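PDB 2IM5: nicotinate phosphoribosyltransferase from Porphyromonas gingivalis, which probably catalyses the ATP-driven synthesis of nicotinate mononucleotide from nicotinate and phosphoribosyl diphosphate, the one-step route from nicotinate into NAD(+) biosynthesis. Local coordinates for residues Q40-T43 / E44-E48; R170-L173 / E174-D177; D255-M258 / R259-K263. All coordinates share one frame; numbering follows the deposited sequence.

Contact 1 (Q40-T43 / E44-E48); sequences QGFT and EEFAE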
ATOM      1  N   GLN A  40     -15.856 -13.318   7.764  1.00 45.74           N
ATOM      2  CA  GLN A  40     -15.699 -14.199   8.912  1.00 44.52           C
ATOM      3  C   GLN A  40     -16.501 -13.651  10.082  1.00 44.07           C
ATOM      4  O   GLN A  40     -16.698 -12.441  10.202  1.00 44.18           O
ATOM      5  CB  GLN A  40     -14.229 -14.288   9.320  1.00 43.82           C
ATOM      6  CG  GLN A  40     -13.350 -15.050   8.353  1.00 45.74           C
ATOM      7  CD  GLN A  40     -11.889 -15.008   8.755  1.00 46.46           C
ATOM      8  OE1 GLN A  40     -11.555 -15.115   9.937  1.00 46.51           O
ATOM      9  NE2 GLN A  40     -11.008 -14.866   7.774  1.00 46.38           N
ATOM     10  N   GLY A  41     -16.965 -14.543  10.947  1.00 43.00           N
ATOM     11  CA  GLY A  41     -17.726 -14.104  12.101  1.00 41.72           C
ATOM     12  C   GLY A  41     -16.776 -13.677  13.202  1.00 40.68           C
ATOM     13  O   GLY A  41     -15.780 -14.346  13.462  1.00 39.89           O
ATOM     14  N   PHE A  42     -17.077 -12.558  13.846  1.00 39.72           N
ATOM     15  CA  PHE A  42     -16.235 -12.052  14.921  1.00 39.06           C
ATOM     16  C   PHE A  42     -17.071 -11.795  16.159  1.00 39.06           C
ATOM     17  O   PHE A  42     -18.247 -11.445  16.067  1.00 38.92           O
ATOM     18  CB  PHE A  42     -15.535 -10.762  14.481  1.00 39.09           C
ATOM     19  CG  PHE A  42     -14.326 -10.994  13.625  1.00 37.58           C
ATOM     20  CD1 PHE A  42     -13.121 -11.384  14.200  1.00 37.26           C
ATOM     21  CD2 PHE A  42     -14.390 -10.829  12.249  1.00 36.45           C
ATOM     22  CE1 PHE A  42     -11.995 -11.603  13.416  1.00 36.27           C
ATOM     23  CE2 PHE A  42     -13.270 -11.048  11.455  1.00 36.61           C
ATOM     24  CZ  PHE A  42     -12.069 -11.437  12.042  1.00 36.55           C
ATOM     25  N   THR A  43     -16.453 -11.968  17.318  1.00 39.18           N
ATOM     26  CA  THR A  43     -17.139 -11.779  18.584  1.00 39.60           C
ATOM     27  C   THR A  43     -16.810 -10.437  19.204  1.00 39.95           C
ATOM     28  O   THR A  43     -15.804  -9.813  18.865  1.00 40.75           O
ATOM     29  CB  THR A  43     -16.746 -12.862  19.589  1.00 40.14           C
ATOM     30  OG1 THR A  43     -15.344 -12.755  19.874  1.00 40.88           O
ATOM     31  CG2 THR A  43     -17.049 -14.244  19.027  1.00 40.19           C
ATOM     32  N   GLU A  44     -17.660 -10.007  20.129  1.00 39.85           N
ATOM     33  CA  GLU A  44     -17.471  -8.737  20.808  1.00 40.13           C
ATOM     34  C   GLU A  44     -16.197  -8.709  21.636  1.00 38.34           C
ATOM     35  O   GLU A  44     -15.624  -7.643  21.852  1.00 38.11           O
ATOM     36  CB  GLU A  44     -18.671  -8.424  21.706  1.00 40.97           C
ATOM     37  CG  GLU A  44     -19.580  -7.329  21.164  1.00 44.19           C
ATOM     38  CD  GLU A  44     -18.857  -5.999  20.991  1.00 45.00           C
ATOM     39  OE1 GLU A  44     -18.138  -5.585  21.928  1.00 44.87           O
ATOM     40  OE2 GLU A  44     -19.013  -5.363  19.927  1.00 44.49           O
ATOM     41  N   GLU A  45     -15.746  -9.868  22.107  1.00 37.26           N
ATOM     42  CA  GLU A  45     -14.529  -9.876  22.905  1.00 36.18           C
ATOM     43  C   GLU A  45     -13.320  -9.614  22.017  1.00 34.23           C
ATOM     44  O   GLU A  45     -12.352  -9.003  22.462  1.00 35.06           O
ATOM     45  CB  GLU A  45     -14.363 -11.189  23.673  1.00 37.42           C
ATOM     46  CG  GLU A  45     -13.791 -12.345  22.894  1.00 39.39           C
ATOM     47  CD  GLU A  45     -13.421 -13.514  23.800  1.00 40.37           C
ATOM     48  OE1 GLU A  45     -12.566 -13.331  24.701  1.00 40.22           O
ATOM     49  OE2 GLU A  45     -13.983 -14.614  23.609  1.00 39.05           O
ATOM     50  N   PHE A  46     -13.373 -10.071  20.768  1.00 31.99           N
ATOM     51  CA  PHE A  46     -12.273  -9.813  19.842  1.00 30.56           C
ATOM     52  C   PHE A  46     -12.297  -8.314  19.534  1.00 29.33           C
ATOM     53  O   PHE A  46     -11.259  -7.647  19.532  1.00 28.55           O
ATOM     54  CB  PHE A  46     -12.445 -10.595  18.540  1.00 30.51           C
ATOM     55  CG  PHE A  46     -11.288 -10.445  17.597  1.00 31.36           C
ATOM     56  CD1 PHE A  46     -10.101 -11.142  17.814  1.00 31.06           C
ATOM     57  CD2 PHE A  46     -11.365  -9.577  16.507  1.00 31.92           C
ATOM     58  CE1 PHE A  46      -9.002 -10.979  16.960  1.00 29.13           C
ATOM     59  CE2 PHE A  46     -10.274  -9.405  15.648  1.00 30.94           C
ATOM     60  CZ  PHE A  46      -9.089 -10.111  15.880  1.00 29.97           C
ATOM     61  N   ALA A  47     -13.494  -7.788  19.290  1.00 28.64           N
ATOM     62  CA  ALA A  47     -13.652  -6.369  18.991  1.00 27.82           C
ATOM     63  C   ALA A  47     -13.047  -5.556  20.125  1.00 28.95           C
ATOM     64  O   ALA A  47     -12.413  -4.526  19.903  1.00 28.32           O
ATOM     65  CB  ALA A  47     -15.125  -6.026  18.831  1.00 28.49           C
ATOM     66  N   GLU A  48     -13.243  -6.029  21.350  1.00 29.05           N
ATOM     67  CA  GLU A  48     -12.708  -5.339  22.512  1.00 30.73           C
ATOM     68  C   GLU A  48     -11.178  -5.410  22.525  1.00 29.74           C
ATOM     69  O   GLU A  48     -10.503  -4.476  22.957  1.00 27.98           O
ATOM     70  CB  GLU A  48     -13.283  -5.945  23.791  1.00 32.75           C
ATOM     71  CG  GLU A  48     -12.966  -5.144  25.031  1.00 37.58           C
ATOM     72  CD  GLU A  48     -13.261  -3.660  24.858  1.00 42.05           C
ATOM     73  OE1 GLU A  48     -14.375  -3.317  24.397  1.00 42.94           O
ATOM     74  OE2 GLU A  48     -12.378  -2.835  25.189  1.00 43.47           O
TER

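Contact 2 (R170-L173 / E174-D177); sequences RFSL and EVED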
ATOM      1  N   ARG A 170       0.798  -9.483   7.552  1.00 24.81           N
ATOM      2  CA  ARG A 170       1.829 -10.301   8.174  1.00 22.25           C
ATOM      3  C   ARG A 170       1.221 -11.160   9.291  1.00 22.44           C
ATOM      4  O   ARG A 170       0.200 -10.792   9.878  1.00 20.26           O
ATOM      5  CB  ARG A 170       2.918  -9.404   8.757  1.00 21.66           C
ATOM      6  CG  ARG A 170       2.457  -8.540   9.927  1.00 22.46           C
ATOM      7  CD  ARG A 170       3.529  -7.527  10.317  1.00 21.89           C
ATOM      8  NE  ARG A 170       3.140  -6.708  11.463  1.00 20.20           N
ATOM      9  CZ  ARG A 170       3.780  -5.604  11.836  1.00 20.15           C
ATOM     10  NH1 ARG A 170       4.842  -5.189  11.150  1.00 18.17           N
ATOM     11  NH2 ARG A 170       3.356  -4.908  12.882  1.00 19.02           N
ATOM     12  N   PHE A 171       1.845 -12.301   9.578  1.00 20.95           N
ATOM     13  CA  PHE A 171       1.364 -13.173  10.644  1.00 20.08           C
ATOM     14  C   PHE A 171       1.550 -12.418  11.957  1.00 18.66           C
ATOM     15  O   PHE A 171       0.688 -12.440  12.830  1.00 19.66           O
ATOM     16  CB  PHE A 171       2.167 -14.479  10.681  1.00 21.83           C
ATOM     17  CG  PHE A 171       1.676 -15.464  11.713  1.00 21.71           C
ATOM     18  CD1 PHE A 171       0.641 -16.351  11.419  1.00 23.94           C
ATOM     19  CD2 PHE A 171       2.237 -15.493  12.984  1.00 21.94           C
ATOM     20  CE1 PHE A 171       0.177 -17.253  12.381  1.00 22.36           C
ATOM     21  CE2 PHE A 171       1.779 -16.388  13.953  1.00 22.94           C
ATOM     22  CZ  PHE A 171       0.750 -17.269  13.649  1.00 21.30           C
ATOM     23  N   SER A 172       2.690 -11.749  12.083  1.00 18.74           N
ATOM     24  CA  SER A 172       3.016 -10.963  13.271  1.00 19.67           C
ATOM     25  C   SER A 172       4.234 -10.093  12.968  1.00 20.37           C
ATOM     26  O   SER A 172       4.931 -10.310  11.973  1.00 17.78           O
ATOM     27  CB  SER A 172       3.354 -11.877  14.450  1.00 20.51           C
ATOM     28  OG  SER A 172       4.508 -12.648  14.168  1.00 21.92           O
ATOM     29  N   LEU A 173       4.490  -9.120  13.839  1.00 20.34           N
ATOM     30  CA  LEU A 173       5.638  -8.230  13.681  1.00 22.62           C
ATOM     31  C   LEU A 173       6.897  -9.096  13.742  1.00 23.33           C
ATOM     32  O   LEU A 173       7.840  -8.928  12.961  1.00 24.43           O
ATOM     33  CB  LEU A 173       5.677  -7.214  14.830  1.00 21.96           C
ATOM     34  CG  LEU A 173       6.444  -5.884  14.697  1.00 23.23           C
ATOM     35  CD1 LEU A 173       7.011  -5.514  16.066  1.00 20.71           C
ATOM     36  CD2 LEU A 173       7.568  -5.973  13.686  1.00 20.85           C
ATOM     37  N   GLU A 174       6.894 -10.028  14.685  1.00 24.21           N
ATOM     38  CA  GLU A 174       8.014 -10.933  14.898  1.00 24.41           C
ATOM     39  C   GLU A 174       8.337 -11.730  13.640  1.00 22.07           C
ATOM     40  O   GLU A 174       9.500 -11.886  13.281  1.00 21.22           O
ATOM     41  CB  GLU A 174       7.691 -11.867  16.062  1.00 27.01           C
ATOM     42  CG  GLU A 174       8.777 -12.859  16.395  1.00 33.44           C
ATOM     43  CD  GLU A 174       8.484 -13.591  17.683  1.00 38.08           C
ATOM     44  OE1 GLU A 174       7.354 -14.114  17.830  1.00 40.61           O
ATOM     45  OE2 GLU A 174       9.380 -13.638  18.549  1.00 42.06           O
ATOM     46  N   VAL A 175       7.310 -12.233  12.964  1.00 20.83           N
ATOM     47  CA  VAL A 175       7.539 -12.980  11.735  1.00 20.80           C
ATOM     48  C   VAL A 175       8.093 -12.069  10.623  1.00 20.89           C
ATOM     49  O   VAL A 175       9.061 -12.436   9.950  1.00 19.76           O
ATOM     50  CB  VAL A 175       6.249 -13.665  11.248  1.00 20.61           C
ATOM     51  CG1 VAL A 175       6.436 -14.191   9.835  1.00 18.71           C
ATOM     52  CG2 VAL A 175       5.879 -14.804  12.197  1.00 19.52           C
ATOM     53  N   GLU A 176       7.496 -10.890  10.428  1.00 20.15           N
ATOM     54  CA  GLU A 176       7.990  -9.986   9.388  1.00 20.93           C
ATOM     55  C   GLU A 176       9.422  -9.560   9.699  1.00 20.21           C
ATOM     56  O   GLU A 176      10.253  -9.455   8.801  1.00 20.05           O
ATOM     57  CB  GLU A 176       7.110  -8.729   9.244  1.00 20.83           C
ATOM     58  CG  GLU A 176       7.700  -7.717   8.246  1.00 21.37           C
ATOM     59  CD  GLU A 176       6.836  -6.463   7.988  1.00 24.55           C
ATOM     60  OE1 GLU A 176       6.009  -6.074   8.852  1.00 22.57           O
ATOM     61  OE2 GLU A 176       7.015  -5.850   6.909  1.00 23.03           O
ATOM     62  N   ASP A 177       9.701  -9.328  10.976  1.00 21.07           N
ATOM     63  CA  ASP A 177      11.029  -8.912  11.412  1.00 23.66           C
ATOM     64  C   ASP A 177      12.080  -9.960  11.055  1.00 23.98           C
ATOM     65  O   ASP A 177      13.099  -9.649  10.443  1.00 24.41           O
ATOM     66  CB  ASP A 177      11.032  -8.684  12.926  1.00 25.89           C
ATOM     67  CG  ASP A 177      12.297  -8.003  13.418  1.00 28.76           C
ATOM     68  OD1 ASP A 177      13.352  -8.133  12.764  1.00 33.37           O
ATOM     69  OD2 ASP A 177      12.247  -7.343  14.473  1.00 31.48           O
TER
HETATM   70  O   HOH W   1       4.529 -14.663  16.059  1.00 27.90           O

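Contact 3 (D255-M258 / R259-K263); sequences DVFM and RNFSK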
ATOM      1  N   ASP A 255      -6.874   0.871 -19.138  1.00 19.07           N
ATOM      2  CA  ASP A 255      -7.175   1.369 -20.480  1.00 20.89           C
ATOM      3  C   ASP A 255      -7.487   2.866 -20.427  1.00 20.60           C
ATOM      4  O   ASP A 255      -7.080   3.621 -21.312  1.00 17.65           O
ATOM      5  CB  ASP A 255      -8.360   0.618 -21.108  1.00 25.81           C
ATOM      6  CG  ASP A 255      -8.000  -0.814 -21.511  1.00 30.92           C
ATOM      7  OD1 ASP A 255      -6.792  -1.119 -21.630  1.00 31.01           O
ATOM      8  OD2 ASP A 255      -8.924  -1.628 -21.726  1.00 33.83           O
ATOM      9  N   VAL A 256      -8.208   3.286 -19.387  1.00 18.86           N
ATOM     10  CA  VAL A 256      -8.550   4.691 -19.230  1.00 19.03           C
ATOM     11  C   VAL A 256      -7.268   5.474 -18.932  1.00 21.17           C
ATOM     12  O   VAL A 256      -7.035   6.542 -19.489  1.00 19.86           O
ATOM     13  CB  VAL A 256      -9.556   4.893 -18.081  1.00 19.71           C
ATOM     14  CG1 VAL A 256      -9.658   6.371 -17.732  1.00 20.11           C
ATOM     15  CG2 VAL A 256     -10.924   4.348 -18.489  1.00 18.82           C
ATOM     16  N   PHE A 257      -6.424   4.928 -18.060  1.00 21.18           N
ATOM     17  CA  PHE A 257      -5.168   5.589 -17.719  1.00 21.50           C
ATOM     18  C   PHE A 257      -4.312   5.817 -18.964  1.00 22.32           C
ATOM     19  O   PHE A 257      -3.902   6.941 -19.254  1.00 23.61           O
ATOM     20  CB  PHE A 257      -4.362   4.746 -16.732  1.00 20.28           C
ATOM     21  CG  PHE A 257      -3.054   5.374 -16.332  1.00 20.00           C
ATOM     22  CD1 PHE A 257      -2.970   6.179 -15.206  1.00 18.70           C
ATOM     23  CD2 PHE A 257      -1.911   5.195 -17.114  1.00 21.00           C
ATOM     24  CE1 PHE A 257      -1.770   6.802 -14.860  1.00 19.51           C
ATOM     25  CE2 PHE A 257      -0.710   5.810 -16.783  1.00 21.33           C
ATOM     26  CZ  PHE A 257      -0.639   6.617 -15.651  1.00 21.36           C
ATOM     27  N   MET A 258      -4.041   4.739 -19.692  1.00 24.41           N
ATOM     28  CA  MET A 258      -3.214   4.805 -20.896  1.00 24.60           C
ATOM     29  C   MET A 258      -3.758   5.778 -21.933  1.00 26.27           C
ATOM     30  O   MET A 258      -3.003   6.568 -22.502  1.00 26.26           O
ATOM     31  CB  MET A 258      -3.060   3.410 -21.515  1.00 22.49           C
ATOM     32  CG  MET A 258      -2.168   2.468 -20.710  1.00 21.26           C
ATOM     33  SD  MET A 258      -0.492   3.119 -20.379  1.00 14.46           S
ATOM     34  CE  MET A 258      -0.023   2.086 -19.063  1.00 18.82           C
ATOM     35  N   ARG A 259      -5.062   5.724 -22.171  1.00 27.77           N
ATOM     36  CA  ARG A 259      -5.689   6.608 -23.140  1.00 30.36           C
ATOM     37  C   ARG A 259      -5.445   8.078 -22.800  1.00 30.58           C
ATOM     38  O   ARG A 259      -5.307   8.909 -23.699  1.00 32.44           O
ATOM     39  CB  ARG A 259      -7.199   6.343 -23.204  1.00 33.21           C
ATOM     40  CG  ARG A 259      -7.925   7.121 -24.292  1.00 36.32           C
ATOM     41  CD  ARG A 259      -9.432   6.883 -24.238  1.00 42.12           C
ATOM     42  NE  ARG A 259      -9.761   5.458 -24.232  1.00 46.03           N
ATOM     43  CZ  ARG A 259     -10.353   4.829 -23.220  1.00 46.40           C
ATOM     44  NH1 ARG A 259     -10.691   5.499 -22.127  1.00 46.61           N
ATOM     45  NH2 ARG A 259     -10.592   3.526 -23.296  1.00 47.44           N
ATOM     46  N   ASN A 260      -5.377   8.400 -21.510  1.00 29.22           N
ATOM     47  CA  ASN A 260      -5.179   9.789 -21.087  1.00 28.94           C
ATOM     48  C   ASN A 260      -3.766  10.116 -20.568  1.00 27.92           C
ATOM     49  O   ASN A 260      -3.520  11.210 -20.051  1.00 27.00           O
ATOM     50  CB  ASN A 260      -6.211  10.155 -20.013  1.00 31.10           C
ATOM     51  CG  ASN A 260      -7.646   9.907 -20.472  1.00 34.47           C
ATOM     52  OD1 ASN A 260      -8.262   8.894 -20.120  1.00 35.63           O
ATOM     53  ND2 ASN A 260      -8.178  10.826 -21.276  1.00 34.25           N
ATOM     54  N   PHE A 261      -2.844   9.171 -20.717  1.00 25.31           N
ATOM     55  CA  PHE A 261      -1.466   9.351 -20.259  1.00 22.99           C
ATOM     56  C   PHE A 261      -0.775  10.382 -21.152  1.00 22.02           C
ATOM     57  O   PHE A 261      -0.580  10.150 -22.339  1.00 21.58           O
ATOM     58  CB  PHE A 261      -0.742   8.001 -20.324  1.00 21.25           C
ATOM     59  CG  PHE A 261       0.508   7.925 -19.495  1.00 21.13           C
ATOM     60  CD1 PHE A 261       0.688   8.748 -18.394  1.00 18.96           C
ATOM     61  CD2 PHE A 261       1.475   6.960 -19.776  1.00 20.70           C
ATOM     62  CE1 PHE A 261       1.807   8.614 -17.580  1.00 21.17           C
ATOM     63  CE2 PHE A 261       2.596   6.819 -18.966  1.00 20.53           C
ATOM     64  CZ  PHE A 261       2.763   7.645 -17.866  1.00 20.20           C
ATOM     65  N   SER A 262      -0.410  11.522 -20.581  1.00 21.63           N
ATOM     66  CA  SER A 262       0.226  12.576 -21.365  1.00 24.44           C
ATOM     67  C   SER A 262       1.708  12.315 -21.592  1.00 23.46           C
ATOM     68  O   SER A 262       2.363  11.651 -20.794  1.00 25.35           O
ATOM     69  CB  SER A 262       0.058  13.932 -20.676  1.00 24.92           C
ATOM     70  OG  SER A 262       0.936  14.044 -19.565  1.00 26.60           O
ATOM     71  N   LYS A 263       2.232  12.848 -22.686  1.00 23.21           N
ATOM     72  CA  LYS A 263       3.641  12.683 -23.018  1.00 23.21           C
ATOM     73  C   LYS A 263       4.529  13.207 -21.889  1.00 21.75           C
ATOM     74  O   LYS A 263       5.537  12.594 -21.548  1.00 20.18           O
ATOM     75  CB  LYS A 263       3.966  13.431 -24.313  1.00 25.18           C
ATOM     76  CG  LYS A 263       5.378  13.193 -24.816  1.00 28.23           C
ATOM     77  CD  LYS A 263       5.611  13.863 -26.159  1.00 32.33           C
ATOM     78  CE  LYS A 263       7.055  13.681 -26.621  1.00 34.07           C
ATOM     79  NZ  LYS A 263       7.410  12.249 -26.849  1.00 34.41           N
TER

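Contact 1 (Q40-T43 / E44-E48)
Over one face of the F46 ring lies CE1 of F42, while F46 CD2 reaches the F42 ring obliquely, 3.4 Å from F42 CD1. The two rings sit side by side and point the same way, their planes 30° apart and their centroids 5.0 Å apart, so they are slid past each other and overlap little. F46 brings its ring back over the loop because CG stands opposite the backbone N (chi1 -176°), whereas the ring of F42 leaves a chain still extended. In the sequence between them, T43 is the N-cap of the helix. Its OG1, set between the backbone N and the carbonyl carbon, is turned in over the first turn and accepts a weak bond from F46 N at 3.4 Å, and the same hydroxyl oxygen rests against E45 CG, also at 3.4 Å. The carbonyl of T43 does the firmer work: A47 N donates to T43 O at 3.1 Å, nearly straight at 165° and in the carbonyl plane, starting the regular helical ladder. E44 points away from the loop and forms a salt bridge through OE1 with R51, two turns further along the helix. On the inner side the two phenyl rings are received by helix 120-134, with Y131 against F42 and F134 edge-to-face with F46, while L105 of strand 105-110 touches both and I99 of strand 95-99 packs on F42.

Contact 2 (R170-L173 / E174-D177)
A serine N-cap opens helix 173-186, and a salt bridge from the loop before it ties the first turn down. S172 is the cap: with chi1 at 63° its OG swings over the N-terminal end of the helix and takes the N-H of V175 at 3.1 Å. The same OG lies 3.2 Å from V175 CG2, so the methyl is pressed beside the capping bond, and a water 2.8 Å from S172 OG makes a further, weak link to the carboxylate of E174. Behind the cap the ordinary helical bonds begin, E176 N to S172 O and D177 N to L173 O. F171 adds an apolar brace outside the cap, its CD2 against V175 CG2, while its ring stacks on Y132 of helix 120-134. R170 approaches from the other side of the turn. Its chain runs extended from CG to NE and passes E176, with CD 3.2 Å from E176 OE1, and the guanidinium has the CA of L173 over one face. The second terminal nitrogen, NH2, is paired with D9, so this arginine joins the helix start to the N-terminal part of the chain; D177 is engaged by K202 and H203 at helix 197-203. Buried R170 thus meets the carboxylates of both E176 and D9, which probably favours its charged form. The guanidinium and carboxylate planes are 68° apart, yet R170 NH1 meets E176 OE1 at 2.7 Å nearly along its C-O axis, with OE1 only 4° out of the guanidinium plane.

Contact 3 (D255-M258 / R259-K263)
Towards its C-terminal end, helix 254-260 keeps its i to i+4 bonds as far as N260, with R259 N donating to D255 O at 3.0 Å and N260 N to V256 O, and then tightens: F261 N turns back to M258 O at 3.2 Å, coming from above the carbonyl plane. The F261 ring turns one face to F257. F257 CE2 sits above the centre of that face, 3.6 Å from F261 CD1, the planes at 45° and the rings crossing at a slant. F257 gets there because its CG is opposite the backbone N (chi1 -180°), so that the ring, pointing outward, leans towards F261. M258 adds a Met-aromatic contact, SD lying 5.4 Å from the centroid of the F261 ring and well off its normal. On the outer side R259 folds back at chi3, placing one face of its guanidinium over D255 O and NH1 beside V256 CG2; D255 itself is bound to K285. M233 of helix 228-240 touches both rings, and L272 of strand 271-274 touches F261 and M258. The chemistry thus divides in two: a buried sulfur and ring cluster on the inside, and on the exposed side a folded arginine whose charge probably lies favourably over a carbonyl oxygen.

In the fold
From the N terminus the chain runs through strand 29-36 into contact 1, where the loop turns into helix 44-56; after strand 162-164 it reaches contact 2, at the start of helix 173-186, and later contact 3, in the C-terminal part of helix 254-260. All three are local, each spanning only a few residues, and they follow in series with none nesting or crossing. Helix 120-134 is shared ground: contact 1 packs on it through Y131 and F134, contact 2 through A125 and E129, though their nearest atoms stay about 11 Å apart. Contact 3 lies across the centre of the chain, about 44 Å from contact 1 between centres, and joins its helix to strand 271-274 and helices 228-240 and 279-292.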